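Local structure of thymocyte nuclear protein 1 (Leishmania major, 2AR1) at residues V77-F91 with N110-W123. The protein is of unknown function but carries an EVE domain of the PUA clan, whose relatives commonly bind RNA or modified nucleic-acid bases. Numbering follows the deposited sequence.
Sequences VAGLAEVVRLAYDDF and NPWKMVDVKFVARW
Leu80 and Ala121 form an antiparallel hydrogen-bonded pair between strands 76-89, bent at Arg85, and 113-128, neighbours in the mixed sheet of this EVE domain. Two classic beta bulges interrupt the ladder: Val120 N and Ala121 N both donate to Leu80 O from the same face of its carbonyl plane, whereas Asp116 O faces Val84 and Arg85, with only a weak bond to the latter. A third register shift follows the corner, before Tyr88.

Among the side-chain polar contacts, Tyr88 OH donates to Asp116 OD1 at 2.5 Å, on the syn side of a carboxylate turned 86° from the phenol ring. Lys113 NZ forms a salt bridge of 2.6 Å with Asp89 OD1, approaching from above the carboxylate plane, and also donates to Asn110 O. Asn110 closes an Asx turn through OD1, while its ND2 crosses to Asp90 O (3.1 Å). The carboxylate of Asp90 itself turns to Arg48, Gly46 and Thr92.

The larger apolar clusters lie near the two ends; small pairs such as Ala81-Val117 and Val83-Val115 line the middle. Gly79 CA sits over the five-membered ring of Trp123, 4.0 Å from its centroid, a CH-pi contact; Val77 CG1 and Leu80 CD2 meet the six-membered part of the indole. Extended beyond CG (chi2 -168°), Met114 brings CE to 3.3 Å from Tyr88 CE2 and over the Phe91 ring.

The hydroxyl bond and the Met114 contacts probably limit rotation of the Tyr88 ring, and the short phenol-carboxylate bond would probably favour an ionised Asp116.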
loop_
_atom_site.group_PDB
_atom_site.type_symbol
_atom_site.label_atom_id
_atom_site.label_comp_id
_atom_site.label_asym_id
_atom_site.label_seq_id
_atom_site.Cartn_x
_atom_site.Cartn_y
_atom_site.Cartn_z
ATOM N N VAL A 77 -9.295 4.285 2.557
ATOM C CA VAL A 77 -9.053 3.477 1.331
ATOM C C VAL A 77 -9.645 4.151 0.067
ATOM O O VAL A 77 -10.895 4.402 0.002
ATOM C CB VAL A 77 -9.551 2.043 1.456
ATOM C CG1 VAL A 77 -9.237 1.202 0.259
ATOM C CG2 VAL A 77 -8.837 1.366 2.702
ATOM N N ALA A 78 -8.740 4.460 -0.827
ATOM C CA ALA A 78 -9.074 5.180 -2.110
ATOM C C ALA A 78 -9.326 4.314 -3.353
ATOM O O ALA A 78 -9.912 4.748 -4.350
ATOM C CB ALA A 78 -7.924 6.053 -2.412
ATOM N N GLY A 79 -8.916 3.092 -3.262
ATOM C CA GLY A 79 -8.956 2.158 -4.432
ATOM C C GLY A 79 -8.187 0.916 -4.193
ATOM O O GLY A 79 -7.830 0.575 -3.083
ATOM N N LEU A 80 -7.895 0.265 -5.268
ATOM C CA LEU A 80 -7.340 -1.055 -5.279
ATOM C C LEU A 80 -6.195 -1.130 -6.285
ATOM O O LEU A 80 -6.221 -0.513 -7.360
ATOM C CB LEU A 80 -8.423 -2.088 -5.692
ATOM C CG LEU A 80 -9.663 -2.215 -4.798
ATOM C CD1 LEU A 80 -10.485 -3.341 -5.272
ATOM C CD2 LEU A 80 -9.198 -2.533 -3.351
ATOM N N ALA A 81 -5.176 -1.903 -5.890
ATOM C CA ALA A 81 -4.088 -2.242 -6.767
ATOM C C ALA A 81 -3.785 -3.756 -6.689
ATOM O O ALA A 81 -4.422 -4.519 -5.938
ATOM C CB ALA A 81 -2.847 -1.444 -6.433
ATOM N N GLU A 82 -2.793 -4.141 -7.446
ATOM C CA GLU A 82 -2.389 -5.577 -7.517
ATOM C C GLU A 82 -0.888 -5.667 -7.698
ATOM O O GLU A 82 -0.317 -4.864 -8.365
ATOM C CB GLU A 82 -3.132 -6.301 -8.595
ATOM C CG GLU A 82 -2.720 -7.695 -8.753
ATOM C CD GLU A 82 -3.612 -8.457 -9.747
ATOM O OE1 GLU A 82 -4.813 -8.132 -9.786
ATOM O OE2 GLU A 82 -3.121 -9.410 -10.448
ATOM N N VAL A 83 -0.217 -6.555 -6.959
ATOM C CA VAL A 83 1.214 -6.671 -7.131
ATOM C C VAL A 83 1.533 -7.297 -8.518
ATOM O O VAL A 83 1.003 -8.377 -8.907
ATOM C CB VAL A 83 1.822 -7.539 -5.975
ATOM C CG1 VAL A 83 3.307 -7.848 -6.212
ATOM C CG2 VAL A 83 1.573 -6.814 -4.640
ATOM N N VAL A 84 2.408 -6.645 -9.296
ATOM C CA VAL A 84 2.851 -7.231 -10.567
ATOM C C VAL A 84 4.347 -7.615 -10.757
ATOM O O VAL A 84 4.689 -8.250 -11.720
ATOM C CB VAL A 84 2.388 -6.414 -11.806
ATOM C CG1 VAL A 84 0.852 -6.346 -11.824
ATOM C CG2 VAL A 84 3.004 -5.034 -11.792
ATOM N N ARG A 85 5.201 -7.246 -9.814
ATOM C CA ARG A 85 6.553 -7.748 -9.807
ATOM C C ARG A 85 7.023 -7.910 -8.364
ATOM O O ARG A 85 6.752 -7.069 -7.515
ATOM C CB ARG A 85 7.507 -6.784 -10.477
ATOM C CG ARG A 85 8.825 -7.512 -10.838
ATOM C CD ARG A 85 10.005 -6.648 -11.180
ATOM N NE ARG A 85 11.128 -7.466 -11.707
ATOM C CZ ARG A 85 11.963 -8.211 -10.959
ATOM N NH1 ARG A 85 11.841 -8.333 -9.598
ATOM N NH2 ARG A 85 12.950 -8.855 -11.586
ATOM N N LEU A 86 7.815 -8.961 -8.139
ATOM C CA LEU A 86 8.423 -9.158 -6.853
ATOM C C LEU A 86 9.476 -8.117 -6.478
ATOM O O LEU A 86 10.065 -7.503 -7.330
ATOM C CB LEU A 86 9.096 -10.515 -6.837
ATOM C CG LEU A 86 8.261 -11.786 -6.947
ATOM C CD1 LEU A 86 9.181 -12.946 -6.951
ATOM C CD2 LEU A 86 7.307 -11.906 -5.804
ATOM N N ALA A 87 9.768 -8.029 -5.176
ATOM C CA ALA A 87 10.624 -6.993 -4.633
ATOM C C ALA A 87 12.036 -6.944 -5.247
ATOM O O ALA A 87 12.675 -7.984 -5.541
ATOM C CB ALA A 87 10.682 -7.112 -3.113
ATOM N N TYR A 88 12.471 -5.734 -5.576
ATOM C CA TYR A 88 13.772 -5.490 -6.104
ATOM C C TYR A 88 14.302 -4.231 -5.465
ATOM O O TYR A 88 13.568 -3.543 -4.774
ATOM C CB TYR A 88 13.705 -5.357 -7.631
ATOM C CG TYR A 88 12.812 -4.263 -8.206
ATOM C CD1 TYR A 88 11.448 -4.440 -8.319
ATOM C CD2 TYR A 88 13.373 -3.085 -8.699
ATOM C CE1 TYR A 88 10.636 -3.439 -8.871
ATOM C CE2 TYR A 88 12.571 -2.071 -9.225
ATOM C CZ TYR A 88 11.211 -2.281 -9.324
ATOM O OH TYR A 88 10.404 -1.273 -9.898
ATOM N N ASP A 89 15.562 -3.911 -5.714
ATOM C CA ASP A 89 16.214 -2.790 -5.027
ATOM C C ASP A 89 15.529 -1.479 -5.323
ATOM O O ASP A 89 15.213 -1.198 -6.489
ATOM C CB ASP A 89 17.690 -2.691 -5.383
ATOM C CG ASP A 89 18.554 -3.654 -4.582
ATOM O OD1 ASP A 89 18.076 -4.699 -4.036
ATOM O OD2 ASP A 89 19.733 -3.303 -4.470
ATOM N N ASP A 90 15.233 -0.717 -4.272
ATOM C CA ASP A 90 14.623 0.605 -4.431
ATOM C C ASP A 90 15.701 1.623 -4.753
ATOM O O ASP A 90 16.302 2.220 -3.861
ATOM C CB ASP A 90 13.877 1.045 -3.183
ATOM C CG ASP A 90 13.228 2.373 -3.358
ATOM O OD1 ASP A 90 13.486 2.995 -4.389
ATOM O OD2 ASP A 90 12.507 2.765 -2.464
ATOM N N PHE A 91 15.910 1.875 -6.044
ATOM C CA PHE A 91 16.924 2.818 -6.499
ATOM C C PHE A 91 16.722 4.292 -6.096
ATOM O O PHE A 91 17.662 5.072 -6.230
ATOM C CB PHE A 91 17.125 2.703 -8.021
ATOM C CG PHE A 91 15.856 2.829 -8.778
ATOM C CD1 PHE A 91 15.181 4.046 -8.809
ATOM C CD2 PHE A 91 15.295 1.741 -9.406
ATOM C CE1 PHE A 91 13.972 4.199 -9.485
ATOM C CE2 PHE A 91 14.078 1.871 -10.094
ATOM C CZ PHE A 91 13.396 3.116 -10.102
ATOM N N ASN A 110 22.158 -1.938 -0.788
ATOM C CA ASN A 110 20.936 -1.135 -0.682
ATOM C C ASN A 110 19.903 -1.920 0.130
ATOM O O ASN A 110 19.393 -2.922 -0.340
ATOM C CB ASN A 110 20.399 -0.829 -2.068
ATOM C CG ASN A 110 19.243 0.112 -2.032
ATOM O OD1 ASN A 110 18.715 0.417 -0.957
ATOM N ND2 ASN A 110 18.822 0.593 -3.230
ATOM N N PRO A 111 19.595 -1.480 1.362
ATOM C CA PRO A 111 18.686 -2.289 2.136
ATOM C C PRO A 111 17.239 -2.178 1.659
ATOM O O PRO A 111 16.422 -3.047 1.935
ATOM C CB PRO A 111 18.843 -1.740 3.537
ATOM C CG PRO A 111 19.426 -0.386 3.414
ATOM C CD PRO A 111 20.019 -0.257 2.056
ATOM N N TRP A 112 16.950 -1.117 0.903
ATOM C CA TRP A 112 15.574 -0.802 0.545
ATOM C C TRP A 112 15.132 -1.576 -0.696
ATOM O O TRP A 112 15.884 -1.725 -1.693
ATOM C CB TRP A 112 15.389 0.713 0.432
ATOM C CG TRP A 112 15.804 1.398 1.678
ATOM C CD1 TRP A 112 16.828 2.251 1.809
ATOM C CD2 TRP A 112 15.239 1.225 2.990
ATOM N NE1 TRP A 112 16.942 2.660 3.138
ATOM C CE2 TRP A 112 15.942 2.084 3.861
ATOM C CE3 TRP A 112 14.147 0.513 3.489
ATOM C CZ2 TRP A 112 15.630 2.212 5.247
ATOM C CZ3 TRP A 112 13.852 0.616 4.864
ATOM C CH2 TRP A 112 14.594 1.469 5.720
ATOM N N LYS A 113 13.921 -2.110 -0.603
ATOM C CA LYS A 113 13.348 -2.978 -1.638
ATOM C C LYS A 113 11.947 -2.515 -1.982
ATOM O O LYS A 113 11.267 -1.866 -1.146
ATOM C CB LYS A 113 13.299 -4.436 -1.168
ATOM C CG LYS A 113 14.570 -4.950 -0.663
ATOM C CD LYS A 113 15.632 -5.035 -1.722
ATOM C CE LYS A 113 16.815 -5.747 -1.113
ATOM N NZ LYS A 113 18.130 -5.108 -1.422
ATOM N N MET A 114 11.490 -2.822 -3.200
ATOM C CA MET A 114 10.150 -2.429 -3.562
ATOM C C MET A 114 9.585 -3.366 -4.619
ATOM O O MET A 114 10.308 -3.894 -5.451
ATOM C CB MET A 114 10.142 -1.021 -4.104
ATOM C CG MET A 114 10.864 -0.845 -5.381
ATOM S SD MET A 114 11.156 0.838 -5.865
ATOM C CE MET A 114 12.016 0.641 -7.424
ATOM N N VAL A 115 8.266 -3.516 -4.548
ATOM C CA VAL A 115 7.478 -4.178 -5.589
ATOM C C VAL A 115 6.959 -3.179 -6.603
ATOM O O VAL A 115 7.119 -1.965 -6.432
ATOM C CB VAL A 115 6.307 -4.999 -5.026
ATOM C CG1 VAL A 115 6.826 -6.056 -4.013
ATOM C CG2 VAL A 115 5.320 -4.107 -4.270
ATOM N N ASP A 116 6.484 -3.729 -7.726
ATOM C CA ASP A 116 5.641 -2.952 -8.698
ATOM C C ASP A 116 4.207 -3.307 -8.474
ATOM O O ASP A 116 3.880 -4.437 -8.208
ATOM C CB ASP A 116 5.991 -3.278 -10.137
ATOM C CG ASP A 116 7.309 -2.651 -10.608
ATOM O OD1 ASP A 116 7.950 -1.886 -9.825
ATOM O OD2 ASP A 116 7.676 -2.929 -11.778
ATOM N N VAL A 117 3.318 -2.300 -8.615
ATOM C CA VAL A 117 1.882 -2.566 -8.480
ATOM C C VAL A 117 1.185 -2.018 -9.693
ATOM O O VAL A 117 1.721 -1.162 -10.386
ATOM C CB VAL A 117 1.232 -1.984 -7.245
ATOM C CG1 VAL A 117 1.799 -2.567 -5.969
ATOM C CG2 VAL A 117 1.333 -0.467 -7.182
ATOM N N LYS A 118 0.010 -2.566 -9.936
ATOM C CA LYS A 118 -0.835 -2.131 -11.039
ATOM C C LYS A 118 -2.129 -1.562 -10.476
ATOM O O LYS A 118 -2.607 -1.981 -9.422
ATOM C CB LYS A 118 -1.101 -3.239 -12.086
ATOM C CG LYS A 118 -2.198 -4.224 -11.757
ATOM C CD LYS A 118 -2.599 -4.973 -13.039
ATOM C CE LYS A 118 -3.035 -6.381 -12.738
ATOM N NZ LYS A 118 -3.696 -6.991 -13.979
ATOM N N PHE A 119 -2.653 -0.520 -11.115
ATOM C CA PHE A 119 -3.932 0.004 -10.804
ATOM C C PHE A 119 -5.009 -1.039 -11.028
ATOM O O PHE A 119 -4.990 -1.700 -12.076
ATOM C CB PHE A 119 -4.269 1.115 -11.835
ATOM C CG PHE A 119 -5.642 1.656 -11.656
ATOM C CD1 PHE A 119 -5.940 2.527 -10.605
ATOM C CD2 PHE A 119 -6.640 1.304 -12.551
ATOM C CE1 PHE A 119 -7.232 3.002 -10.449
ATOM C CE2 PHE A 119 -7.936 1.767 -12.376
ATOM C CZ PHE A 119 -8.214 2.618 -11.386
ATOM N N VAL A 120 -6.005 -1.085 -10.154
ATOM C CA VAL A 120 -7.154 -2.006 -10.341
ATOM C C VAL A 120 -8.489 -1.250 -10.311
ATOM O O VAL A 120 -9.330 -1.469 -11.176
ATOM C CB VAL A 120 -7.158 -3.119 -9.254
ATOM C CG1 VAL A 120 -8.408 -3.925 -9.327
ATOM C CG2 VAL A 120 -5.933 -4.038 -9.419
ATOM N N ALA A 121 -8.635 -0.394 -9.296
ATOM C CA ALA A 121 -9.882 0.379 -9.104
ATOM C C ALA A 121 -9.680 1.704 -8.362
ATOM O O ALA A 121 -8.836 1.811 -7.500
ATOM C CB ALA A 121 -10.889 -0.426 -8.427
ATOM N N ARG A 122 -10.483 2.707 -8.783
ATOM C CA ARG A 122 -10.485 4.017 -8.213
ATOM C C ARG A 122 -11.898 4.171 -7.654
ATOM O O ARG A 122 -12.866 4.134 -8.421
ATOM C CB ARG A 122 -10.185 5.083 -9.268
ATOM C CG ARG A 122 -9.800 6.494 -8.750
ATOM C CD ARG A 122 -10.835 7.234 -7.981
ATOM N NE ARG A 122 -10.375 8.604 -7.884
ATOM C CZ ARG A 122 -11.021 9.562 -7.241
ATOM N NH1 ARG A 122 -12.154 9.281 -6.631
ATOM N NH2 ARG A 122 -10.563 10.800 -7.231
ATOM N N TRP A 123 -12.050 4.291 -6.349
ATOM C CA TRP A 123 -13.356 4.274 -5.791
ATOM C C TRP A 123 -13.918 5.708 -5.866
ATOM O O TRP A 123 -13.163 6.705 -5.722
ATOM C CB TRP A 123 -13.354 3.765 -4.366
ATOM C CG TRP A 123 -13.065 2.333 -4.274
ATOM C CD1 TRP A 123 -12.995 1.434 -5.335
ATOM C CD2 TRP A 123 -12.819 1.567 -3.060
ATOM N NE1 TRP A 123 -12.697 0.167 -4.827
ATOM C CE2 TRP A 123 -12.620 0.229 -3.453
ATOM C CE3 TRP A 123 -12.805 1.889 -1.671
ATOM C CZ2 TRP A 123 -12.399 -0.804 -2.495
ATOM C CZ3 TRP A 123 -12.530 0.847 -0.720
ATOM C CH2 TRP A 123 -12.358 -0.466 -1.168
HETATM O O HOH W 1 -10.911 7.356 -4.017
#